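Side-chain contacts in similar to yteR (Bacilus subtilis) (Clostridium acetobutylicum, PDB 4WU0), which probably hydrolyses unsaturated rhamnogalacturonan fragments derived from pectin, as a glycoside hydrolase of family 105: residues I82-F87 against A136-K141; K150-I155 against E214-N219; A208-I213 against L274-R279. All coordinates share one frame; numbering follows the deposited sequence.

Contact 1: I82-F87 against A136-K141; sequences ILITLF and ATFYAK
Two helices of the α/α-barrel, 80-90 and 129-146, are joined here by Ile84, which reaches across to Phe138 and Lys141. Their backbones stay well apart, with the CA atoms of Ile84 and Lys141 7.9 Å from each other, and a single methyl group bridges the gap. The CB of Ile84 already points toward helix 129-146. From there CG1 lies anti to the carbonyl carbon, and chi2 of 170° stretches the branch out, so that CD1 becomes the leading atom. That methyl rests on the backbone of Lys141, 3.8 Å from its C and 3.9 Å from its O, and also comes within 3.9 Å of Lys141 CB. The same methyl also meets the Phe138 ring obliquely, with Ile84 CD1 4.1 Å from Phe138 CE1. Lys141 contributes backbone and CB alone, because its chain starts toward helix 80-90 and then carries NZ away from it. The interface is small, about 114 Å² over both sides, and purely van der Waals. Leu83 and Leu86 on the same helix pack instead on helix 44-54, and Leu83 also on helix 93-108. The pair belongs to the helical (α/α)6 barrel expected of this six-hairpin glycosidase family.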
loop_
_atom_site.group_PDB
_atom_site.type_symbol
_atom_site.label_atom_id
_atom_site.label_comp_id
_atom_site.label_asym_id
_atom_site.label_seq_id
_atom_site.Cartn_x
_atom_site.Cartn_y
_atom_site.Cartn_z
ATOM N N ILE A 82 -6.091 10.110 -3.356
ATOM C CA ILE A 82 -7.415 10.611 -2.988
ATOM C C ILE A 82 -7.693 11.990 -3.588
ATOM O O ILE A 82 -8.846 12.311 -3.888
ATOM C CB ILE A 82 -7.672 10.566 -1.461
ATOM C CG1 ILE A 82 -9.163 10.781 -1.143
ATOM C CG2 ILE A 82 -6.805 11.530 -0.707
ATOM C CD1 ILE A 82 -10.090 9.614 -1.538
ATOM N N LEU A 83 -6.664 12.820 -3.749
ATOM C CA LEU A 83 -6.858 14.120 -4.384
ATOM C C LEU A 83 -7.325 13.995 -5.841
ATOM O O LEU A 83 -8.149 14.798 -6.293
ATOM C CB LEU A 83 -5.596 14.976 -4.307
ATOM C CG LEU A 83 -5.141 15.403 -2.909
ATOM C CD1 LEU A 83 -3.830 16.192 -3.015
ATOM C CD2 LEU A 83 -6.199 16.247 -2.237
ATOM N N ILE A 84 -6.819 12.997 -6.568
ATOM C CA ILE A 84 -7.312 12.728 -7.915
ATOM C C ILE A 84 -8.791 12.410 -7.871
ATOM O O ILE A 84 -9.581 12.932 -8.671
ATOM C CB ILE A 84 -6.504 11.620 -8.614
ATOM C CG1 ILE A 84 -5.072 12.094 -8.817
ATOM C CG2 ILE A 84 -7.118 11.251 -9.971
ATOM C CD1 ILE A 84 -4.110 11.009 -9.273
ATOM N N THR A 85 -9.170 11.541 -6.939
ATOM C CA THR A 85 -10.557 11.140 -6.799
ATOM C C THR A 85 -11.434 12.349 -6.485
ATOM O O THR A 85 -12.498 12.531 -7.083
ATOM C CB THR A 85 -10.649 10.076 -5.707
ATOM O OG1 THR A 85 -9.918 8.922 -6.148
ATOM C CG2 THR A 85 -12.095 9.704 -5.399
ATOM N N LEU A 86 -10.978 13.196 -5.579
ATOM C CA LEU A 86 -11.757 14.371 -5.209
ATOM C C LEU A 86 -11.849 15.367 -6.356
ATOM O O LEU A 86 -12.895 15.998 -6.543
ATOM C CB LEU A 86 -11.176 15.057 -3.981
ATOM C CG LEU A 86 -11.430 14.375 -2.640
ATOM C CD1 LEU A 86 -10.515 14.932 -1.564
ATOM C CD2 LEU A 86 -12.888 14.531 -2.235
ATOM N N PHE A 87 -10.765 15.534 -7.114
ATOM C CA PHE A 87 -10.814 16.458 -8.244
ATOM C C PHE A 87 -11.806 15.960 -9.294
ATOM O O PHE A 87 -12.575 16.749 -9.849
ATOM C CB PHE A 87 -9.445 16.670 -8.881
ATOM C CG PHE A 87 -9.480 17.638 -10.039
ATOM C CD1 PHE A 87 -9.844 18.954 -9.832
ATOM C CD2 PHE A 87 -9.168 17.229 -11.314
ATOM C CE1 PHE A 87 -9.899 19.857 -10.894
ATOM C CE2 PHE A 87 -9.212 18.124 -12.375
ATOM C CZ PHE A 87 -9.571 19.429 -12.160
ATOM N N ALA A 136 5.561 5.483 -7.220
ATOM C CA ALA A 136 5.330 5.015 -8.579
ATOM C C ALA A 136 3.853 4.826 -8.892
ATOM O O ALA A 136 3.400 5.198 -9.975
ATOM C CB ALA A 136 6.078 3.727 -8.815
ATOM N N THR A 137 3.092 4.262 -7.953
ATOM C CA THR A 137 1.666 4.031 -8.175
ATOM C C THR A 137 0.855 5.336 -8.234
ATOM O O THR A 137 -0.071 5.462 -9.039
ATOM C CB THR A 137 1.072 3.039 -7.128
ATOM O OG1 THR A 137 1.812 1.816 -7.185
ATOM C CG2 THR A 137 -0.386 2.731 -7.369
ATOM N N PHE A 138 1.163 6.288 -7.369
ATOM C CA PHE A 138 0.526 7.587 -7.462
ATOM C C PHE A 138 0.863 8.226 -8.808
ATOM O O PHE A 138 -0.011 8.783 -9.485
ATOM C CB PHE A 138 0.992 8.529 -6.361
ATOM C CG PHE A 138 0.793 9.985 -6.707
ATOM C CD1 PHE A 138 -0.479 10.518 -6.785
ATOM C CD2 PHE A 138 1.866 10.810 -7.010
ATOM C CE1 PHE A 138 -0.675 11.872 -7.133
ATOM C CE2 PHE A 138 1.673 12.148 -7.344
ATOM C CZ PHE A 138 0.398 12.673 -7.397
ATOM N N TYR A 139 2.138 8.141 -9.186
ATOM C CA TYR A 139 2.605 8.737 -10.432
ATOM C C TYR A 139 1.820 8.132 -11.608
ATOM O O TYR A 139 1.381 8.840 -12.501
ATOM C CB TYR A 139 4.129 8.531 -10.562
ATOM C CG TYR A 139 4.821 9.247 -11.687
ATOM C CD1 TYR A 139 4.206 10.278 -12.387
ATOM C CD2 TYR A 139 6.128 8.917 -12.025
ATOM C CE1 TYR A 139 4.856 10.911 -13.410
ATOM C CE2 TYR A 139 6.778 9.550 -13.044
ATOM C CZ TYR A 139 6.145 10.545 -13.733
ATOM O OH TYR A 139 6.815 11.174 -14.766
ATOM N N ALA A 140 1.584 6.823 -11.581
ATOM C CA ALA A 140 0.788 6.189 -12.630
ATOM C C ALA A 140 -0.633 6.732 -12.698
ATOM O O ALA A 140 -1.155 7.007 -13.777
ATOM C CB ALA A 140 0.764 4.664 -12.435
ATOM N N LYS A 141 -1.282 6.868 -11.542
ATOM C CA LYS A 141 -2.628 7.427 -11.515
ATOM C C LYS A 141 -2.626 8.869 -12.009
ATOM O O LYS A 141 -3.542 9.289 -12.703
ATOM C CB LYS A 141 -3.233 7.293 -10.119
ATOM C CG LYS A 141 -3.430 5.816 -9.732
ATOM C CD LYS A 141 -3.912 5.640 -8.319
ATOM C CE LYS A 141 -4.324 4.184 -8.069
ATOM N NZ LYS A 141 -5.541 3.793 -8.851
#

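Contact 2: K150-I155 against E214-N219; sequences KEFDDI and EVLPKN
Apolar packing dominates this contact, with Phe152 lying against Val215, Leu216 and Pro217, where the chain leaves helix 199-215. The ring takes its neighbours obliquely, and all of them lie on one side of its plane. Near the root of the ring, Leu216 CD2 sits 3.7 Å from Phe152 CD1, the two side chains sliding past each other in opposite directions. Along another side Pro217 CD comes closer, 3.5 Å from Phe152 CD2 and 3.6 Å from Phe152 CE2. A looser touch joins Phe152 CE1 to Val215 CG2 at 4.4 Å. Of the polar atoms in 214-219, the backbone oxygen Val215 O meets the ring, 3.6 Å from Phe152 CZ, a packing contact. No salt bridge joins the two segments; one lies inside 150-155, Lys150 NZ to Asp153 OD2 at 3.0 Å on the syn side, 19° out of the carboxylate plane, while Glu151 and Asp154 pair outward with Arg103 and Arg111. Asp153 OD1 accepts from His220 NE2, just beyond Asn219, and this histidine touches Phe152. The contact thus packs Phe152 of helix 152-166 against the exit from helix 199-215, while Val143 and Ala140 of helix 129-146 border Phe152 and Val215 respectively.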
loop_
_atom_site.group_PDB
_atom_site.type_symbol
_atom_site.label_atom_id
_atom_site.label_comp_id
_atom_site.label_asym_id
_atom_site.label_seq_id
_atom_site.Cartn_x
_atom_site.Cartn_y
_atom_site.Cartn_z
ATOM N N LYS A 150 4.117 8.596 -22.268
ATOM C CA LYS A 150 5.504 8.147 -22.269
ATOM C C LYS A 150 6.037 7.963 -20.835
ATOM O O LYS A 150 6.947 7.151 -20.591
ATOM C CB LYS A 150 6.384 9.145 -23.018
ATOM C CG LYS A 150 7.763 8.607 -23.386
ATOM C CD LYS A 150 7.655 7.333 -24.222
ATOM C CE LYS A 150 8.989 6.889 -24.792
ATOM N NZ LYS A 150 8.863 5.535 -25.427
ATOM N N GLU A 151 5.472 8.715 -19.892
ATOM C CA GLU A 151 5.932 8.664 -18.505
ATOM C C GLU A 151 5.669 7.320 -17.871
ATOM O O GLU A 151 6.297 6.958 -16.875
ATOM C CB GLU A 151 5.271 9.764 -17.682
ATOM C CG GLU A 151 5.708 11.145 -18.122
ATOM C CD GLU A 151 4.970 12.258 -17.410
ATOM O OE1 GLU A 151 5.300 12.537 -16.248
ATOM O OE2 GLU A 151 4.078 12.883 -18.023
ATOM N N PHE A 152 4.736 6.562 -18.419
ATOM C CA PHE A 152 4.513 5.218 -17.882
ATOM C C PHE A 152 5.778 4.343 -17.976
ATOM O O PHE A 152 5.947 3.418 -17.173
ATOM C CB PHE A 152 3.352 4.518 -18.600
ATOM C CG PHE A 152 1.987 5.025 -18.218
ATOM C CD1 PHE A 152 1.561 5.003 -16.907
ATOM C CD2 PHE A 152 1.093 5.459 -19.193
ATOM C CE1 PHE A 152 0.292 5.449 -16.557
ATOM C CE2 PHE A 152 -0.183 5.898 -18.841
ATOM C CZ PHE A 152 -0.573 5.888 -17.515
ATOM N N ASP A 153 6.644 4.602 -18.952
ATOM C CA ASP A 153 7.867 3.810 -19.119
ATOM C C ASP A 153 8.761 3.919 -17.888
ATOM O O ASP A 153 9.430 2.965 -17.512
ATOM C CB ASP A 153 8.696 4.309 -20.320
ATOM C CG ASP A 153 8.056 4.037 -21.677
ATOM O OD1 ASP A 153 6.907 3.553 -21.763
ATOM O OD2 ASP A 153 8.729 4.351 -22.690
ATOM N N ASP A 154 8.789 5.110 -17.302
ATOM C CA ASP A 154 9.563 5.391 -16.094
ATOM C C ASP A 154 9.002 4.552 -14.959
ATOM O O ASP A 154 9.734 3.819 -14.292
ATOM C CB ASP A 154 9.455 6.892 -15.798
ATOM C CG ASP A 154 10.191 7.329 -14.539
ATOM O OD1 ASP A 154 10.750 6.492 -13.794
ATOM O OD2 ASP A 154 10.182 8.548 -14.295
ATOM N N ILE A 155 7.691 4.642 -14.776
ATOM C CA ILE A 155 6.992 3.928 -13.725
ATOM C C ILE A 155 7.201 2.421 -13.830
ATOM O O ILE A 155 7.551 1.763 -12.835
ATOM C CB ILE A 155 5.501 4.280 -13.776
ATOM C CG1 ILE A 155 5.320 5.743 -13.346
ATOM C CG2 ILE A 155 4.651 3.335 -12.909
ATOM C CD1 ILE A 155 4.119 6.417 -13.973
ATOM N N GLU A 214 -3.561 -1.609 -13.736
ATOM C CA GLU A 214 -4.923 -1.195 -14.061
ATOM C C GLU A 214 -4.973 0.078 -14.910
ATOM O O GLU A 214 -5.837 0.207 -15.778
ATOM C CB GLU A 214 -5.753 -1.034 -12.770
ATOM C CG GLU A 214 -7.216 -0.691 -13.014
ATOM C CD GLU A 214 -8.016 -0.497 -11.727
ATOM O OE1 GLU A 214 -7.449 -0.005 -10.721
ATOM O OE2 GLU A 214 -9.223 -0.827 -11.732
ATOM N N VAL A 215 -4.057 1.020 -14.661
ATOM C CA VAL A 215 -4.065 2.286 -15.394
ATOM C C VAL A 215 -3.108 2.332 -16.590
ATOM O O VAL A 215 -3.099 3.313 -17.332
ATOM C CB VAL A 215 -3.824 3.509 -14.469
ATOM C CG1 VAL A 215 -4.949 3.630 -13.449
ATOM C CG2 VAL A 215 -2.459 3.434 -13.804
ATOM N N LEU A 216 -2.326 1.268 -16.806
ATOM C CA LEU A 216 -1.465 1.207 -17.990
ATOM C C LEU A 216 -2.238 1.089 -19.303
ATOM O O LEU A 216 -3.264 0.433 -19.372
ATOM C CB LEU A 216 -0.499 0.024 -17.910
ATOM C CG LEU A 216 0.637 0.049 -16.893
ATOM C CD1 LEU A 216 1.446 -1.236 -17.026
ATOM C CD2 LEU A 216 1.526 1.288 -17.097
ATOM N N PRO A 217 -1.727 1.695 -20.379
ATOM C CA PRO A 217 -2.284 1.369 -21.692
ATOM C C PRO A 217 -2.231 -0.143 -21.964
ATOM O O PRO A 217 -1.241 -0.773 -21.616
ATOM C CB PRO A 217 -1.371 2.146 -22.656
ATOM C CG PRO A 217 -0.855 3.288 -21.822
ATOM C CD PRO A 217 -0.687 2.741 -20.453
ATOM N N LYS A 218 -3.279 -0.710 -22.565
ATOM C CA LYS A 218 -3.340 -2.152 -22.812
ATOM C C LYS A 218 -2.184 -2.675 -23.647
ATOM O O LYS A 218 -1.786 -3.832 -23.505
ATOM C CB LYS A 218 -4.665 -2.530 -23.482
ATOM C CG LYS A 218 -5.781 -2.806 -22.489
ATOM C CD LYS A 218 -6.079 -1.580 -21.644
ATOM C CE LYS A 218 -7.031 -1.873 -20.496
ATOM N NZ LYS A 218 -7.522 -0.596 -19.888
ATOM N N ASN A 219 -1.646 -1.820 -24.509
ATOM C CA ASN A 219 -0.522 -2.207 -25.349
ATOM C C ASN A 219 0.831 -1.779 -24.800
ATOM O O ASN A 219 1.821 -1.802 -25.530
ATOM C CB ASN A 219 -0.698 -1.679 -26.771
ATOM C CG ASN A 219 -0.633 -0.160 -26.864
ATOM O OD1 ASN A 219 -0.348 0.537 -25.876
ATOM N ND2 ASN A 219 -0.908 0.360 -28.054
#

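Contact 3: A208-I213 against L274-R279; sequences ALADTI and LLKGVR
Lys276 of helix 264-279 spans the gap to Ala210 and Asp211 of helix 199-215 in a nearly straight line. Its CG is anti to the backbone N (chi1 -180°) and every later torsion is close to extended, giving the side chain its full length. CB sets out toward the other helix and lies 4.7 Å from Ala210 CB. At CG the separation from the same Ala210 methyl is 4.4 Å, and at CD it is 4.2 Å, so the aliphatic part runs alongside a small residue. CE comes next, 4.0 Å from Ala210 O and 3.6 Å from Asp211 OD1. NZ then completes a buried salt bridge, 2.9 Å from Asp211 OD1, which it meets from above the carboxylate, 39° out of its plane; the two side chains cross at about a right angle. The ammonium group has a second carboxylate partner, Glu214 OE1, and Tyr272 OH bonds to both NZ and Asp211 OD1. Two anionic neighbours would be expected to favour the protonated lysine in this buried setting. The backbones come nearest at Ala210 and Gly277, CA to CA 6.2 Å, with the small Ala210 CB facing helix 264-279. Within 208-213, Ala208 O is gripped twice, by Thr212 N and by Thr212 OG1 at 2.9 Å, from opposite faces of its carbonyl plane. Helix 199-215 is packed on further sides by helix 152-166, through Phe159, by helix 223-240 and by helix 129-146, which touches Asp211 through Tyr133 and Thr137.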
loop_
_atom_site.group_PDB
_atom_site.type_symbol
_atom_site.label_atom_id
_atom_site.label_comp_id
_atom_site.label_asym_id
_atom_site.label_seq_id
_atom_site.Cartn_x
_atom_site.Cartn_y
_atom_site.Cartn_z
ATOM N N ALA A 208 0.524 -2.249 -5.276
ATOM C CA ALA A 208 1.127 -1.327 -6.231
ATOM C C ALA A 208 1.062 -1.892 -7.637
ATOM O O ALA A 208 0.738 -1.173 -8.583
ATOM C CB ALA A 208 2.553 -1.020 -5.851
ATOM N N LEU A 209 1.373 -3.180 -7.782
ATOM C CA LEU A 209 1.300 -3.820 -9.085
ATOM C C LEU A 209 -0.130 -3.819 -9.634
ATOM O O LEU A 209 -0.375 -3.390 -10.772
ATOM C CB LEU A 209 1.851 -5.249 -9.033
ATOM C CG LEU A 209 3.375 -5.389 -8.893
ATOM C CD1 LEU A 209 3.757 -6.771 -8.384
ATOM C CD2 LEU A 209 4.028 -5.166 -10.245
ATOM N N ALA A 210 -1.075 -4.297 -8.839
ATOM C CA ALA A 210 -2.451 -4.370 -9.293
ATOM C C ALA A 210 -2.983 -2.991 -9.690
ATOM O O ALA A 210 -3.638 -2.844 -10.716
ATOM C CB ALA A 210 -3.347 -4.999 -8.222
ATOM N N ASP A 211 -2.705 -1.981 -8.878
ATOM C CA ASP A 211 -3.237 -0.654 -9.112
ATOM C C ASP A 211 -2.529 0.051 -10.281
ATOM O O ASP A 211 -3.134 0.888 -10.973
ATOM C CB ASP A 211 -3.112 0.197 -7.864
ATOM C CG ASP A 211 -3.977 -0.288 -6.703
ATOM O OD1 ASP A 211 -4.865 -1.159 -6.900
ATOM O OD2 ASP A 211 -3.796 0.262 -5.582
ATOM N N THR A 212 -1.253 -0.264 -10.496
ATOM C CA THR A 212 -0.520 0.343 -11.603
ATOM C C THR A 212 -0.888 -0.302 -12.945
ATOM O O THR A 212 -1.144 0.384 -13.939
ATOM C CB THR A 212 0.996 0.259 -11.369
ATOM O OG1 THR A 212 1.334 1.104 -10.268
ATOM C CG2 THR A 212 1.786 0.711 -12.591
ATOM N N ILE A 213 -0.968 -1.628 -12.963
ATOM C CA ILE A 213 -1.283 -2.314 -14.198
ATOM C C ILE A 213 -2.641 -1.829 -14.680
ATOM O O ILE A 213 -2.852 -1.658 -15.884
ATOM C CB ILE A 213 -1.303 -3.852 -14.013
ATOM C CG1 ILE A 213 0.076 -4.370 -13.624
ATOM C CG2 ILE A 213 -1.763 -4.552 -15.295
ATOM C CD1 ILE A 213 0.057 -5.768 -12.997
ATOM N N LEU A 274 -5.153 -10.248 -4.572
ATOM C CA LEU A 274 -5.658 -11.502 -5.138
ATOM C C LEU A 274 -6.991 -11.269 -5.810
ATOM O O LEU A 274 -7.222 -11.700 -6.952
ATOM C CB LEU A 274 -5.831 -12.586 -4.068
ATOM C CG LEU A 274 -4.603 -13.163 -3.380
ATOM C CD1 LEU A 274 -5.027 -14.105 -2.246
ATOM C CD2 LEU A 274 -3.734 -13.912 -4.371
ATOM N N LEU A 275 -7.895 -10.616 -5.092
ATOM C CA LEU A 275 -9.246 -10.403 -5.581
ATOM C C LEU A 275 -9.256 -9.497 -6.806
ATOM O O LEU A 275 -9.893 -9.792 -7.813
ATOM C CB LEU A 275 -10.146 -9.821 -4.492
ATOM C CG LEU A 275 -10.564 -10.830 -3.402
ATOM C CD1 LEU A 275 -11.080 -10.073 -2.185
ATOM C CD2 LEU A 275 -11.589 -11.834 -3.902
ATOM N N LYS A 276 -8.552 -8.372 -6.718
ATOM C CA LYS A 276 -8.508 -7.440 -7.842
ATOM C C LYS A 276 -7.790 -8.045 -9.042
ATOM O O LYS A 276 -8.199 -7.855 -10.188
ATOM C CB LYS A 276 -7.798 -6.148 -7.415
ATOM C CG LYS A 276 -7.711 -5.121 -8.514
ATOM C CD LYS A 276 -7.375 -3.728 -7.974
ATOM C CE LYS A 276 -7.312 -2.692 -9.069
ATOM N NZ LYS A 276 -7.269 -1.331 -8.506
ATOM N N GLY A 277 -6.727 -8.800 -8.770
ATOM C CA GLY A 277 -5.977 -9.452 -9.834
ATOM C C GLY A 277 -6.838 -10.446 -10.592
ATOM O O GLY A 277 -6.766 -10.529 -11.819
ATOM N N VAL A 278 -7.679 -11.190 -9.881
ATOM C CA VAL A 278 -8.604 -12.099 -10.553
ATOM C C VAL A 278 -9.644 -11.320 -11.361
ATOM O O VAL A 278 -9.951 -11.677 -12.513
ATOM C CB VAL A 278 -9.311 -13.044 -9.535
ATOM C CG1 VAL A 278 -10.438 -13.821 -10.205
ATOM C CG2 VAL A 278 -8.302 -13.995 -8.889
ATOM N N ARG A 279 -10.196 -10.264 -10.763
ATOM C CA ARG A 279 -11.243 -9.482 -11.412
ATOM C C ARG A 279 -10.792 -8.893 -12.743
ATOM O O ARG A 279 -11.549 -8.870 -13.710
ATOM C CB ARG A 279 -11.730 -8.353 -10.494
ATOM C CG ARG A 279 -12.746 -7.431 -11.173
ATOM C CD ARG A 279 -13.419 -6.454 -10.194
ATOM N NE ARG A 279 -12.490 -5.525 -9.550
ATOM C CZ ARG A 279 -12.012 -4.420 -10.114
ATOM N NH1 ARG A 279 -11.192 -3.627 -9.441
ATOM N NH2 ARG A 279 -12.341 -4.088 -11.364
#

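In the fold
Contacts 1 and 3 are buried, their centres about 13 and 12 Å from the centre of the chain, whereas contact 2 is only partly buried and lies about 19 Å out. Helix 199-215 serves both contact 2 and contact 3, and Glu214 of the former pairs with Lys276 of the latter. Helix 129-146, used by contact 1, reaches the other two: Tyr139 OH probably bonds to Glu151 in contact 2, and Thr137 OG1 to Thr212 in contact 3. Chemistry differs across the set. Contact 1 rests on one methyl, contact 2 on an aromatic ring against a helix exit, and contact 3 on a buried ion pair.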